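Local coordinates for protein ribokinase (Giardia lamblia, PDB 6WHJ) that probably phosphorylates ribose at O-5 with ATP and magnesium, yielding ribose 5-phosphate for nucleotide synthesis or the pentose phosphate pathway, at residues 241-245 and 257-261. Sequence-based numbering, arbitrary orientation.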
loop_
_atom_site.group_PDB
_atom_site.type_symbol
_atom_site.label_atom_id
_atom_site.label_comp_id
_atom_site.label_asym_id
_atom_site.label_seq_id
_atom_site.Cartn_x
_atom_site.Cartn_y
_atom_site.Cartn_z
ATOM N N GLY B 241 -6.591 -18.556 17.870
ATOM C CA GLY B 241 -5.275 -17.947 17.962
ATOM C C GLY B 241 -4.419 -18.659 18.987
ATOM O O GLY B 241 -4.308 -19.888 18.987
ATOM N N SER B 242 -3.856 -17.883 19.915
ATOM C CA SER B 242 -2.968 -18.453 20.922
ATOM C C SER B 242 -3.694 -19.420 21.857
ATOM O O SER B 242 -3.037 -20.222 22.530
ATOM C CB SER B 242 -2.295 -17.329 21.709
ATOM O OG SER B 242 -3.260 -16.467 22.288
ATOM N N ARG B 243 -5.031 -19.372 21.912
ATOM C CA ARG B 243 -5.783 -20.331 22.712
ATOM C C ARG B 243 -5.983 -21.666 22.009
ATOM O O ARG B 243 -6.533 -22.583 22.624
ATOM C CB ARG B 243 -7.147 -19.775 23.108
ATOM C CG ARG B 243 -7.109 -18.644 24.116
ATOM C CD ARG B 243 -8.498 -18.421 24.660
ATOM N NE ARG B 243 -9.322 -17.737 23.672
ATOM C CZ ARG B 243 -10.640 -17.869 23.573
ATOM N NH1 ARG B 243 -11.297 -17.204 22.635
ATOM N NH2 ARG B 243 -11.295 -18.680 24.396
ATOM N N GLY B 244 -5.567 -21.796 20.749
ATOM C CA GLY B 244 -5.684 -23.043 20.011
ATOM C C GLY B 244 -6.926 -23.091 19.141
ATOM O O GLY B 244 -7.281 -22.085 18.523
ATOM N N SER B 245 -7.635 -24.216 19.121
ATOM C CA SER B 245 -8.843 -24.309 18.313
ATOM C C SER B 245 -9.894 -25.115 19.064
ATOM O O SER B 245 -9.643 -25.682 20.131
ATOM C CB SER B 245 -8.571 -24.922 16.930
ATOM O OG SER B 245 -7.631 -25.977 17.007
ATOM N N THR B 257 -11.145 -29.995 22.173
ATOM C CA THR B 257 -10.215 -28.879 22.310
ATOM C C THR B 257 -8.853 -29.306 21.778
ATOM O O THR B 257 -8.377 -30.402 22.096
ATOM C CB THR B 257 -10.104 -28.438 23.775
ATOM O OG1 THR B 257 -11.267 -27.690 24.151
ATOM C CG2 THR B 257 -8.873 -27.578 23.994
ATOM N N VAL B 258 -8.230 -28.447 20.976
ATOM C CA VAL B 258 -6.936 -28.733 20.362
ATOM C C VAL B 258 -6.024 -27.559 20.683
ATOM O O VAL B 258 -6.111 -26.507 20.040
ATOM C CB VAL B 258 -7.040 -28.947 18.842
ATOM C CG1 VAL B 258 -5.668 -29.220 18.240
ATOM C CG2 VAL B 258 -8.001 -30.077 18.506
ATOM N N GLY B 259 -5.138 -27.735 21.660
ATOM C CA GLY B 259 -4.253 -26.666 22.069
ATOM C C GLY B 259 -3.208 -26.328 21.020
ATOM O O GLY B 259 -2.954 -27.071 20.073
ATOM N N ILE B 260 -2.590 -25.158 21.195
ATOM C CA ILE B 260 -1.479 -24.791 20.333
ATOM C C ILE B 260 -0.324 -25.755 20.566
ATOM O O ILE B 260 -0.191 -26.369 21.632
ATOM C CB ILE B 260 -1.018 -23.337 20.564
ATOM C CG1 ILE B 260 -0.457 -23.168 21.971
ATOM C CG2 ILE B 260 -2.133 -22.340 20.288
ATOM C CD1 ILE B 260 0.044 -21.767 22.246
ATOM N N TYR B 261 0.507 -25.906 19.546
ATOM C CA TYR B 261 1.813 -26.532 19.675
ATOM C C TYR B 261 2.846 -25.422 19.601
ATOM O O TYR B 261 2.925 -24.716 18.591
ATOM C CB TYR B 261 2.044 -27.565 18.575
ATOM C CG TYR B 261 3.492 -27.926 18.389
ATOM C CD1 TYR B 261 4.109 -28.850 19.222
ATOM C CD2 TYR B 261 4.249 -27.344 17.375
ATOM C CE1 TYR B 261 5.446 -29.183 19.053
ATOM C CE2 TYR B 261 5.583 -27.671 17.200
ATOM C CZ TYR B 261 6.176 -28.590 18.042
ATOM O OH TYR B 261 7.499 -28.916 17.867
HETATM O O HOH W 1 -3.741 -24.080 23.815
HETATM O O HOH W 2 -5.102 -25.554 17.724
#
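The glycine-rich turn between strands 235-239 and 245-249, predicted to bind ATP, meets the end of edge strand 255-258 where S245 pairs with V258 and G244 lies against G259 and I260. S245 and V258 form an antiparallel hydrogen-bonded pair: S245 N donates to V258 O (2.9 Å), 25° from the carbonyl plane, and V258 N returns a nearly straight bond to S245 O (3.2 Å), coming in from above the plane of the S245 carbonyl. The two side chains lie on the same face of the sheet. With chi1 at 39°, S245 OG sits between its own backbone N and carbonyl carbon and comes alongside V258 CB (3.5 Å). A water hydrogen-bonded to S245 OG also donates to V258 O (2.7 Å), giving this carbonyl a second partner besides S245 N. On the same face, V258 packs on A308, R309 and S312 of helix 301-318. One residue back, G244 CA, which carries no side chain, brings a C-H to V258 O (3.5 Å). Past the strand end, I260 reaches over the turn. With chi1 at 65°, its CG2 lies anti to the carbonyl carbon, which puts this methyl against S242 O (3.2 Å) and beside G244 N (3.5 Å), while CD1 touches S242 O as well. G244 N itself is bonded to G241 O (2.9 Å), closing the short 3-10 turn at S242 and R243. A second water accepts from I260 N and gives a weak bond to R243 O. The R243 side chain starts out away from 257-261, and its NH1 makes a salt bridge with E198. The arrangement is consistent with the nucleotide-site turn of a PfkB-family kinase, built at the antiparallel margin of the large, mainly parallel sheet.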